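Local coordinates for protein Ves (Pseudomonas fluorescens, PDB 5V00) that is of unknown molecular function but is a two-cupin (bicupin) protein involved in histidine utilization in Pseudomonas, at residues G58-F63 with R68-I73; R114-I119 with R183-E188; L157-K160 with C166-V169. All coordinates share one frame; numbering follows the deposited sequence.

Contact 1: G58-F63 with R68-I73; sequences GGFSSF and RVITVI. With FMT (formic acid), chain I.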
ATOM      1  N   GLY B  58       8.750  10.016  26.283  1.00 31.05           N
ATOM      2  CA  GLY B  58       7.482  10.589  26.567  1.00 36.74           C
ATOM      3  C   GLY B  58       6.351   9.591  26.420  1.00 37.21           C
ATOM      4  O   GLY B  58       6.563   8.378  26.203  1.00 33.06           O
ATOM      5  N   GLY B  59       5.148  10.114  26.483  1.00 32.91           N
ATOM      6  CA  GLY B  59       3.915   9.367  26.515  1.00 33.32           C
ATOM      7  C   GLY B  59       3.536   8.922  25.109  1.00 34.32           C
ATOM      8  O   GLY B  59       3.852   9.569  24.131  1.00 36.03           O
ATOM      9  N   PHE B  60       2.822   7.805  25.034  1.00 33.51           N
ATOM     10  CA  PHE B  60       2.235   7.340  23.756  1.00 35.00           C
ATOM     11  C   PHE B  60       0.810   7.808  23.743  1.00 27.77           C
ATOM     12  O   PHE B  60       0.121   7.817  24.782  1.00 31.56           O
ATOM     13  CB  PHE B  60       2.203   5.784  23.760  1.00 30.33           C
ATOM     14  CG  PHE B  60       3.539   5.132  23.451  1.00 30.76           C
ATOM     15  CD1 PHE B  60       4.710   5.878  23.226  1.00 27.80           C
ATOM     16  CD2 PHE B  60       3.619   3.713  23.327  1.00 32.99           C
ATOM     17  CE1 PHE B  60       5.907   5.283  22.926  1.00 30.32           C
ATOM     18  CE2 PHE B  60       4.853   3.129  22.998  1.00 29.06           C
ATOM     19  CZ  PHE B  60       5.965   3.911  22.802  1.00 29.82           C
ATOM     20  N   SER B  61       0.255   7.964  22.545  1.00 31.52           N
ATOM     21  CA  SER B  61      -1.204   8.067  22.438  1.00 31.74           C
ATOM     22  C   SER B  61      -1.893   6.826  22.856  1.00 32.33           C
ATOM     23  O   SER B  61      -1.359   5.731  22.725  1.00 33.68           O
ATOM     24  CB  SER B  61      -1.636   8.308  20.970  1.00 38.50           C
ATOM     25  OG  SER B  61      -1.048   9.451  20.432  1.00 40.05           O
ATOM     26  N   SER B  62      -3.114   6.989  23.275  1.00 31.93           N
ATOM     27  CA  SER B  62      -4.022   5.890  23.552  1.00 32.64           C
ATOM     28  C   SER B  62      -4.952   5.586  22.381  1.00 33.65           C
ATOM     29  O   SER B  62      -5.241   6.426  21.537  1.00 34.99           O
ATOM     30  CB  SER B  62      -4.842   6.137  24.810  1.00 42.06           C
ATOM     31  OG  SER B  62      -3.986   5.982  25.944  1.00 45.90           O
ATOM     32  N   PHE B  63      -5.414   4.350  22.376  1.00 30.37           N
ATOM     33  CA  PHE B  63      -6.258   3.819  21.298  1.00 31.83           C
ATOM     34  C   PHE B  63      -7.218   2.951  21.979  1.00 28.65           C
ATOM     35  O   PHE B  63      -7.181   1.700  21.958  1.00 28.31           O
ATOM     36  CB  PHE B  63      -5.456   3.041  20.246  1.00 30.19           C
ATOM     37  CG  PHE B  63      -4.487   3.847  19.485  1.00 31.93           C
ATOM     38  CD1 PHE B  63      -3.167   3.985  19.910  1.00 30.96           C
ATOM     39  CD2 PHE B  63      -4.838   4.422  18.238  1.00 34.47           C
ATOM     40  CE1 PHE B  63      -2.266   4.693  19.158  1.00 33.73           C
ATOM     41  CE2 PHE B  63      -3.941   5.123  17.506  1.00 37.15           C
ATOM     42  CZ  PHE B  63      -2.643   5.283  17.951  1.00 39.11           C
ATOM     43  N   ARG B  68      -2.713  -3.778  21.020  1.00 18.97           N
ATOM     44  CA  ARG B  68      -1.438  -3.444  20.393  1.00 20.88           C
ATOM     45  C   ARG B  68      -0.419  -4.541  20.641  1.00 20.42           C
ATOM     46  O   ARG B  68      -0.461  -5.213  21.680  1.00 21.01           O
ATOM     47  CB  ARG B  68      -0.876  -2.159  20.924  1.00 20.72           C
ATOM     48  CG  ARG B  68      -1.803  -0.950  20.717  1.00 21.57           C
ATOM     49  CD  ARG B  68      -1.129   0.363  20.943  1.00 22.74           C
ATOM     50  NE  ARG B  68       0.038   0.589  20.100  1.00 21.03           N
ATOM     51  CZ  ARG B  68       0.790   1.672  20.071  1.00 23.96           C
ATOM     52  NH1 ARG B  68       0.667   2.673  21.000  1.00 24.26           N
ATOM     53  NH2 ARG B  68       1.766   1.697  19.240  1.00 22.88           N
ATOM     54  N   VAL B  69       0.438  -4.772  19.642  1.00 19.55           N
ATOM     55  CA  VAL B  69       1.627  -5.561  19.857  1.00 20.21           C
ATOM     56  C   VAL B  69       2.748  -4.796  19.197  1.00 22.24           C
ATOM     57  O   VAL B  69       2.762  -4.567  17.966  1.00 19.68           O
ATOM     58  CB  VAL B  69       1.546  -7.013  19.284  1.00 20.32           C
ATOM     59  CG1 VAL B  69       2.812  -7.800  19.708  1.00 20.97           C
ATOM     60  CG2 VAL B  69       0.276  -7.708  19.738  1.00 23.48           C
ATOM     61  N   ILE B  70       3.785  -4.460  19.962  1.00 20.31           N
ATOM     62  CA  ILE B  70       4.893  -3.695  19.435  1.00 18.92           C
ATOM     63  C   ILE B  70       6.215  -4.459  19.626  1.00 20.02           C
ATOM     64  O   ILE B  70       6.319  -5.297  20.507  1.00 19.93           O
ATOM     65  CB  ILE B  70       4.999  -2.268  20.057  1.00 21.81           C
ATOM     66  CG1 ILE B  70       5.513  -2.312  21.479  1.00 22.52           C
ATOM     67  CG2 ILE B  70       3.639  -1.538  20.017  1.00 21.94           C
ATOM     68  CD1 ILE B  70       5.668  -0.938  22.071  1.00 24.20           C
ATOM     69  N   THR B  71       7.177  -4.218  18.752  1.00 17.85           N
ATOM     70  CA  THR B  71       8.448  -4.867  18.788  1.00 18.45           C
ATOM     71  C   THR B  71       9.560  -3.938  18.412  1.00 19.72           C
ATOM     72  O   THR B  71       9.548  -3.307  17.343  1.00 19.10           O
ATOM     73  CB  THR B  71       8.526  -6.071  17.843  1.00 17.77           C
ATOM     74  OG1 THR B  71       7.416  -6.912  18.015  1.00 18.55           O
ATOM     75  CG2 THR B  71       9.785  -6.862  18.075  1.00 19.59           C
ATOM     76  N   VAL B  72      10.599  -3.790  19.239  1.00 19.04           N
ATOM     77  CA  VAL B  72      11.760  -3.005  18.825  1.00 20.49           C
ATOM     78  C   VAL B  72      12.474  -3.650  17.668  1.00 21.64           C
ATOM     79  O   VAL B  72      12.787  -4.832  17.735  1.00 21.87           O
ATOM     80  CB  VAL B  72      12.802  -2.828  19.993  1.00 20.97           C
ATOM     81  CG1 VAL B  72      14.101  -2.230  19.494  1.00 25.47           C
ATOM     82  CG2 VAL B  72      12.140  -2.023  21.116  1.00 21.86           C
ATOM     83  N   ILE B  73      12.691  -2.902  16.585  1.00 20.07           N
ATOM     84  CA  ILE B  73      13.392  -3.404  15.432  1.00 18.94           C
ATOM     85  C   ILE B  73      14.687  -2.681  15.049  1.00 22.87           C
ATOM     86  O   ILE B  73      15.494  -3.218  14.259  1.00 24.19           O
ATOM     87  CB  ILE B  73      12.507  -3.570  14.156  1.00 22.26           C
ATOM     88  CG1 ILE B  73      12.018  -2.200  13.695  1.00 23.17           C
ATOM     89  CG2 ILE B  73      11.346  -4.510  14.423  1.00 20.36           C
ATOM     90  CD1 ILE B  73      11.229  -2.192  12.422  1.00 23.97           C
TER
HETATM   91  C   FMT I 201       3.808   4.579  19.711  1.00 32.62           C
HETATM   92  O1  FMT I 201       4.115   3.486  19.165  1.00 26.89           O
HETATM   93  O2  FMT I 201       2.509   4.858  19.976  1.00 28.97           O
HETATM   94  O   HOH W   1      -1.441   3.116  22.829  1.00 28.08           O

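Contact 2: R114-I119 with R183-E188; sequences RDFNLI and RCCLIE. With FMT (formic acid), chain I.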
ATOM      1  N   ARG B 114      13.403   2.348  16.660  1.00 24.13           N
ATOM      2  CA  ARG B 114      12.280   2.105  15.731  1.00 23.80           C
ATOM      3  C   ARG B 114      11.502   0.842  16.198  1.00 21.70           C
ATOM      4  O   ARG B 114      12.175  -0.132  16.566  1.00 21.78           O
ATOM      5  CB  ARG B 114      12.787   1.939  14.327  1.00 26.91           C
ATOM      6  CG  ARG B 114      13.618   3.123  13.798  1.00 31.43           C
ATOM      7  CD  ARG B 114      13.940   2.991  12.307  1.00 30.92           C
ATOM      8  NE  ARG B 114      12.771   3.398  11.539  1.00 31.51           N
ATOM      9  CZ  ARG B 114      12.516   3.071  10.255  1.00 34.06           C
ATOM     10  NH1 ARG B 114      13.281   2.267   9.603  1.00 36.82           N
ATOM     11  NH2 ARG B 114      11.417   3.517   9.666  1.00 37.78           N
ATOM     12  N   ASP B 115      10.188   0.897  16.194  1.00 21.94           N
ATOM     13  CA  ASP B 115       9.295  -0.183  16.620  1.00 20.34           C
ATOM     14  C   ASP B 115       8.412  -0.671  15.441  1.00 24.06           C
ATOM     15  O   ASP B 115       7.907   0.201  14.671  1.00 26.07           O
ATOM     16  CB  ASP B 115       8.357   0.231  17.640  1.00 20.56           C
ATOM     17  CG  ASP B 115       9.011   0.340  19.078  1.00 21.61           C
ATOM     18  OD1 ASP B 115      10.153  -0.043  19.157  1.00 24.23           O
ATOM     19  OD2 ASP B 115       8.309   0.901  19.978  1.00 25.05           O
ATOM     20  N   PHE B 116       8.257  -1.993  15.311  1.00 22.03           N
ATOM     21  CA  PHE B 116       7.232  -2.566  14.387  1.00 20.88           C
ATOM     22  C   PHE B 116       5.953  -2.683  15.135  1.00 22.12           C
ATOM     23  O   PHE B 116       5.899  -3.320  16.204  1.00 21.52           O
ATOM     24  CB  PHE B 116       7.745  -3.913  13.862  1.00 20.63           C
ATOM     25  CG  PHE B 116       6.780  -4.627  13.008  1.00 18.90           C
ATOM     26  CD1 PHE B 116       6.397  -4.100  11.786  1.00 18.80           C
ATOM     27  CD2 PHE B 116       6.282  -5.834  13.409  1.00 19.77           C
ATOM     28  CE1 PHE B 116       5.516  -4.832  10.986  1.00 18.65           C
ATOM     29  CE2 PHE B 116       5.359  -6.558  12.619  1.00 21.75           C
ATOM     30  CZ  PHE B 116       5.039  -6.060  11.349  1.00 20.60           C
ATOM     31  N   ASN B 117       4.892  -1.990  14.660  1.00 20.07           N
ATOM     32  CA  ASN B 117       3.628  -1.873  15.351  1.00 19.72           C
ATOM     33  C   ASN B 117       2.465  -2.577  14.665  1.00 21.70           C
ATOM     34  O   ASN B 117       2.174  -2.250  13.497  1.00 22.15           O
ATOM     35  CB  ASN B 117       3.224  -0.393  15.416  1.00 22.44           C
ATOM     36  CG  ASN B 117       4.024   0.442  16.494  1.00 27.57           C
ATOM     37  OD1 ASN B 117       4.914  -0.057  17.193  1.00 25.92           O
ATOM     38  ND2 ASN B 117       3.677   1.736  16.610  1.00 28.09           N
ATOM     39  N   LEU B 118       1.817  -3.491  15.376  1.00 19.56           N
ATOM     40  CA  LEU B 118       0.501  -3.994  15.011  1.00 20.82           C
ATOM     41  C   LEU B 118      -0.522  -3.402  15.926  1.00 23.79           C
ATOM     42  O   LEU B 118      -0.370  -3.450  17.181  1.00 21.16           O
ATOM     43  CB  LEU B 118       0.443  -5.510  15.114  1.00 19.86           C
ATOM     44  CG  LEU B 118      -0.859  -6.183  15.032  1.00 20.07           C
ATOM     45  CD1 LEU B 118      -1.459  -5.954  13.652  1.00 22.89           C
ATOM     46  CD2 LEU B 118      -0.754  -7.643  15.319  1.00 22.42           C
ATOM     47  N   ILE B 119      -1.618  -2.902  15.379  1.00 19.60           N
ATOM     48  CA  ILE B 119      -2.781  -2.603  16.196  1.00 20.18           C
ATOM     49  C   ILE B 119      -4.032  -3.147  15.532  1.00 25.67           C
ATOM     50  O   ILE B 119      -4.158  -3.064  14.271  1.00 23.88           O
ATOM     51  CB  ILE B 119      -2.872  -1.107  16.441  1.00 22.09           C
ATOM     52  CG1 ILE B 119      -4.077  -0.745  17.312  1.00 22.89           C
ATOM     53  CG2 ILE B 119      -2.958  -0.315  15.130  1.00 24.97           C
ATOM     54  CD1 ILE B 119      -4.032   0.692  17.785  1.00 24.21           C
ATOM     55  N   ARG B 183      14.691 -14.253   8.921  1.00 18.82           N
ATOM     56  CA  ARG B 183      14.215 -13.646  10.131  1.00 19.50           C
ATOM     57  C   ARG B 183      13.098 -12.653   9.840  1.00 21.65           C
ATOM     58  O   ARG B 183      13.330 -11.637   9.102  1.00 19.91           O
ATOM     59  CB  ARG B 183      15.341 -12.962  10.848  1.00 21.37           C
ATOM     60  CG  ARG B 183      15.000 -12.463  12.248  1.00 25.65           C
ATOM     61  CD  ARG B 183      15.416 -13.460  13.262  1.00 30.26           C
ATOM     62  NE  ARG B 183      15.317 -13.121  14.702  1.00 28.02           N
ATOM     63  CZ  ARG B 183      14.244 -13.410  15.519  1.00 34.97           C
ATOM     64  NH1 ARG B 183      13.035 -13.943  15.111  1.00 31.91           N
ATOM     65  NH2 ARG B 183      14.348 -13.095  16.815  1.00 33.81           N
ATOM     66  N   CYS B 184      11.929 -12.897  10.358  1.00 20.19           N
ATOM     67  CA  CYS B 184      10.760 -12.098  10.020  1.00 18.51           C
ATOM     68  C   CYS B 184       9.652 -12.286  11.046  1.00 19.19           C
ATOM     69  O   CYS B 184       9.721 -13.167  11.924  1.00 19.23           O
ATOM     70  CB  CYS B 184      10.262 -12.509   8.630  1.00 17.16           C
ATOM     71  SG  CYS B 184       9.642 -14.221   8.518  1.00 18.01           S
ATOM     72  N   CYS B 185       8.613 -11.474  10.944  1.00 16.95           N
ATOM     73  CA  CYS B 185       7.429 -11.557  11.756  1.00 17.84           C
ATOM     74  C   CYS B 185       6.248 -12.017  10.911  1.00 19.48           C
ATOM     75  O   CYS B 185       6.026 -11.505   9.784  1.00 18.64           O
ATOM     76  CB  CYS B 185       7.106 -10.215  12.433  1.00 18.79           C
ATOM     77  SG  CYS B 185       5.766 -10.306  13.652  1.00 17.68           S
ATOM     78  N   LEU B 186       5.573 -13.030  11.368  1.00 15.89           N
ATOM     79  CA  LEU B 186       4.390 -13.620  10.726  1.00 17.14           C
ATOM     80  C   LEU B 186       3.133 -13.113  11.407  1.00 18.31           C
ATOM     81  O   LEU B 186       2.959 -13.324  12.611  1.00 19.07           O
ATOM     82  CB  LEU B 186       4.391 -15.161  10.810  1.00 16.91           C
ATOM     83  CG  LEU B 186       5.606 -15.860  10.219  1.00 18.65           C
ATOM     84  CD1 LEU B 186       5.467 -17.337  10.448  1.00 22.30           C
ATOM     85  CD2 LEU B 186       5.896 -15.502   8.766  1.00 19.97           C
ATOM     86  N   ILE B 187       2.237 -12.425  10.699  1.00 16.08           N
ATOM     87  CA  ILE B 187       0.977 -11.969  11.251  1.00 17.03           C
ATOM     88  C   ILE B 187      -0.187 -12.521  10.442  1.00 19.59           C
ATOM     89  O   ILE B 187      -0.132 -12.532   9.194  1.00 18.04           O
ATOM     90  CB  ILE B 187       0.912 -10.447  11.330  1.00 17.37           C
ATOM     91  CG1 ILE B 187       2.018  -9.936  12.281  1.00 20.26           C
ATOM     92  CG2 ILE B 187      -0.436  -9.913  11.683  1.00 19.30           C
ATOM     93  CD1 ILE B 187       2.205  -8.462  12.283  1.00 22.95           C
ATOM     94  N   GLU B 188      -1.238 -12.943  11.096  1.00 17.21           N
ATOM     95  CA  GLU B 188      -2.387 -13.444  10.455  1.00 15.88           C
ATOM     96  C   GLU B 188      -3.646 -12.749  11.032  1.00 20.54           C
ATOM     97  O   GLU B 188      -3.805 -12.615  12.254  1.00 21.68           O
ATOM     98  CB  GLU B 188      -2.543 -14.923  10.631  1.00 18.24           C
ATOM     99  CG  GLU B 188      -1.422 -15.725  10.026  1.00 19.03           C
ATOM    100  CD  GLU B 188      -1.585 -17.269  10.210  1.00 21.29           C
ATOM    101  OE1 GLU B 188      -2.659 -17.778  10.499  1.00 26.61           O
ATOM    102  OE2 GLU B 188      -0.623 -17.905  10.044  1.00 34.57           O
TER
HETATM  103  C   FMT I 201       3.808   4.579  19.711  1.00 32.62           C
HETATM  104  O1  FMT I 201       4.115   3.486  19.165  1.00 26.89           O
HETATM  105  O2  FMT I 201       2.509   4.858  19.976  1.00 28.97           O

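Contact 3: L157-K160 with C166-V169; sequences LGEK and CLQV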
ATOM      1  N   LEU B 157       6.925 -17.215  -0.853  1.00 22.28           N
ATOM      2  CA  LEU B 157       6.000 -17.217  -1.988  1.00 27.08           C
ATOM      3  C   LEU B 157       6.612 -16.700  -3.267  1.00 24.94           C
ATOM      4  O   LEU B 157       5.971 -15.996  -4.019  1.00 28.31           O
ATOM      5  CB  LEU B 157       4.723 -16.496  -1.623  1.00 25.10           C
ATOM      6  CG  LEU B 157       3.811 -17.205  -0.633  1.00 27.86           C
ATOM      7  CD1 LEU B 157       2.788 -16.346   0.036  1.00 27.94           C
ATOM      8  CD2 LEU B 157       3.181 -18.461  -1.266  1.00 31.84           C
ATOM      9  N   GLY B 158       7.867 -17.009  -3.510  1.00 25.44           N
ATOM     10  CA  GLY B 158       8.578 -16.635  -4.681  1.00 28.60           C
ATOM     11  C   GLY B 158       9.137 -15.245  -4.700  1.00 27.09           C
ATOM     12  O   GLY B 158       9.731 -14.852  -5.703  1.00 28.15           O
ATOM     13  N   GLU B 159       8.979 -14.489  -3.593  1.00 21.26           N
ATOM     14  CA  GLU B 159       9.461 -13.127  -3.465  1.00 22.37           C
ATOM     15  C   GLU B 159      10.628 -13.118  -2.503  1.00 24.08           C
ATOM     16  O   GLU B 159      10.849 -14.076  -1.700  1.00 22.44           O
ATOM     17  CB  GLU B 159       8.341 -12.230  -3.000  1.00 20.92           C
ATOM     18  CG  GLU B 159       7.125 -12.198  -3.867  1.00 22.28           C
ATOM     19  CD  GLU B 159       7.365 -11.719  -5.305  1.00 24.04           C
ATOM     20  OE1 GLU B 159       8.360 -11.080  -5.582  1.00 24.24           O
ATOM     21  OE2 GLU B 159       6.471 -12.044  -6.112  1.00 27.07           O
ATOM     22  N   LYS B 160      11.412 -12.071  -2.617  1.00 21.40           N
ATOM     23  CA  LYS B 160      12.518 -11.812  -1.771  1.00 21.88           C
ATOM     24  C   LYS B 160      12.350 -10.451  -1.108  1.00 23.99           C
ATOM     25  O   LYS B 160      12.311  -9.388  -1.758  1.00 22.30           O
ATOM     26  CB  LYS B 160      13.823 -11.833  -2.579  1.00 25.23           C
ATOM     27  CG  LYS B 160      14.138 -13.212  -3.130  1.00 29.46           C
ATOM     28  CD  LYS B 160      15.496 -13.178  -3.835  1.00 36.94           C
ATOM     29  CE  LYS B 160      15.857 -14.598  -4.270  1.00 45.48           C
ATOM     30  NZ  LYS B 160      17.169 -14.627  -4.980  1.00 49.47           N
ATOM     31  N   CYS B 166       7.537  -5.930   3.344  1.00 17.79           N
ATOM     32  CA  CYS B 166       6.438  -6.758   3.866  1.00 18.02           C
ATOM     33  C   CYS B 166       5.614  -7.372   2.759  1.00 20.04           C
ATOM     34  O   CYS B 166       5.170  -6.655   1.891  1.00 20.34           O
ATOM     35  CB  CYS B 166       5.525  -5.843   4.697  1.00 19.91           C
ATOM     36  SG  CYS B 166       4.200  -6.623   5.594  1.00 20.53           S
ATOM     37  N   LEU B 167       5.414  -8.694   2.787  1.00 17.70           N
ATOM     38  CA  LEU B 167       4.545  -9.381   1.880  1.00 19.28           C
ATOM     39  C   LEU B 167       3.199  -9.516   2.521  1.00 20.63           C
ATOM     40  O   LEU B 167       3.083  -9.710   3.756  1.00 19.80           O
ATOM     41  CB  LEU B 167       5.134 -10.740   1.580  1.00 20.38           C
ATOM     42  CG  LEU B 167       4.334 -11.555   0.589  1.00 20.14           C
ATOM     43  CD1 LEU B 167       5.210 -12.267  -0.406  1.00 21.87           C
ATOM     44  CD2 LEU B 167       3.379 -12.496   1.278  1.00 22.18           C
ATOM     45  N   GLN B 168       2.133  -9.334   1.739  1.00 16.49           N
ATOM     46  CA  GLN B 168       0.755  -9.456   2.191  1.00 18.12           C
ATOM     47  C   GLN B 168      -0.035 -10.374   1.258  1.00 20.20           C
ATOM     48  O   GLN B 168      -0.018 -10.181   0.035  1.00 19.84           O
ATOM     49  CB  GLN B 168       0.064  -8.128   2.232  1.00 19.32           C
ATOM     50  CG  GLN B 168      -1.390  -8.151   2.645  1.00 19.31           C
ATOM     51  CD  GLN B 168      -1.976  -6.755   2.953  1.00 18.85           C
ATOM     52  OE1 GLN B 168      -1.251  -5.785   3.123  1.00 20.74           O
ATOM     53  NE2 GLN B 168      -3.280  -6.723   3.203  1.00 21.12           N
ATOM     54  N   VAL B 169      -0.675 -11.386   1.842  1.00 17.87           N
ATOM     55  CA  VAL B 169      -1.620 -12.221   1.095  1.00 20.43           C
ATOM     56  C   VAL B 169      -2.977 -11.742   1.554  1.00 22.46           C
ATOM     57  O   VAL B 169      -3.285 -11.587   2.780  1.00 23.84           O
ATOM     58  CB  VAL B 169      -1.485 -13.719   1.398  1.00 22.92           C
ATOM     59  CG1 VAL B 169      -2.571 -14.481   0.593  1.00 27.86           C
ATOM     60  CG2 VAL B 169      -0.130 -14.193   1.198  1.00 23.90           C
TER

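Contact 1: G58-F63 with R68-I73
This contact lines what may be an anion pocket inside the first cupin half of the bicupin, where the loop after strand 58-59 faces strand 67-74. It holds a formate, probably from the crystallisation liquor. The two strands belong to different sheets, so the segments meet through side chains, with R68 of the strand reaching toward F60, S61 and F63. The bend at chi3 (58°) in the R68 chain turns the guanidinium in among them. Its two terminal nitrogens take the formate end-on: NH1 gives a bond to O2 of the formate at 3.0 Å, and NH2 one to O1, also at 3.0 Å, each with an N-H...O angle of 155°. The formate carbon lies in the guanidinium plane, a pairing that an arginine could offer to other small carboxylates. F60 supplies a flat apolar floor, the formate carbon lying 3.5 Å above the plane of its ring and over the centre. CD1 of I70 meets the edge of the same ring at F60 CE2, 4.3 Å away. With an alanine here the floor is gone, and the formate would probably be freer to tilt on R68, with I70 CD1 left without its aromatic neighbour. F63 closes on the arginine differently: its ring is turned 76° from the guanidinium plane and brings CE1 over one guanidinium face. Further strands contribute too, with V104 and C106 touching F60 and N117 also binding the formate. A water joins loop to strand, giving a hydrogen bond to S61 O at 2.6 Å and accepting one from R68 NH1 at 2.8 Å.

Contact 2: R114-I119 with R183-E188
Oxygen O1 of the bound formate is gripped by two donors, R68 NH2 and, from strand 113-120, N117 ND2, whose bond to O1 spans 3.1 Å with an N-H...O angle of 150°. An asparagine suits the place because its amide offers an N-H without adding charge beside the arginine. N117 points away from segment 183-188, whereas its neighbours F116 and L118 point toward it, and there the contact is wholly apolar. The segments 114-119 and 184-188, one from each half of the bicupin, run nearly parallel, 13° apart with axes 10.5 Å from each other, as in face-to-face packing of two sheets without shared backbone bonds. F116 extends across this gap, its CG anti to the backbone N (chi1 176°), to set CE2 3.7 Å from I187 CD1. The two side chains come from opposite directions. The same CE2 lies 3.9 Å from C185 SG, a sulfur-aromatic contact with the sulfur oblique to the ring. I187, being beta-branched, serves both neighbours: CD1 goes to F116, while CG2 lies 4.3 Å from L118 CD2. F148 stacks on the F116 ring, and L129 and W131 of strand 125-132 also touch C185.

Contact 3: L157-K160 with C166-V169
Purely apolar packing joins a tight turn at L157-G158 to the inner strand 166-170, in the second cupin half of the chain. L157 reaches over with its CD1 methyl, which rests 3.8 Å from V169 CG2 and 4.1 Å from L167 CD2, so that one branch serves two partners two residues apart on the strand. It crosses both at about a right angle. E159 joins through its aliphatic part: CG lies 4.0 Å from CD1 of L167, the other methyl of the leucine that L157 touches. The kink at chi2 (-60°) then leads the carboxylate away from the strand, which lets a glutamate lend its methylenes to a greasy surface while its charge stays clear. E159 also packs on A38 of the second subunit. L167 is buried, with I11 of strand 10-14 against it, and a branched leucine can meet neighbours on two sides at once. Positive phi at both L157 and G158 (53° and 81°) fits a type I' turn between strands 154-156 and 159-161; glycine readily accepts such angles. A hairpin of one sheet laid by its side chains against a strand of another is consistent with the packing of one sheet on the other in a cupin's beta-barrel.

Overall arrangement
Along the chain contact 1 closes before contact 2 opens, and contact 3 lies nested within the loop that contact 2 closes. Contacts 1 and 2 are neighbours, with centres 12 Å apart: strands 67-74 and 113-120 run side by side in the six-stranded sheet, and both contacts touch the same formate. Contact 2 then bridges to the five-stranded sheet through strand 184-191, which shares that sheet with strand 166-170 of contact 3, 14 Å away between centres. The centres of contacts 1 and 3 are about 26 Å apart, on opposite sides of the chain's centre. The series thus runs from the pocket of one cupin half, through the buried junction, into the other.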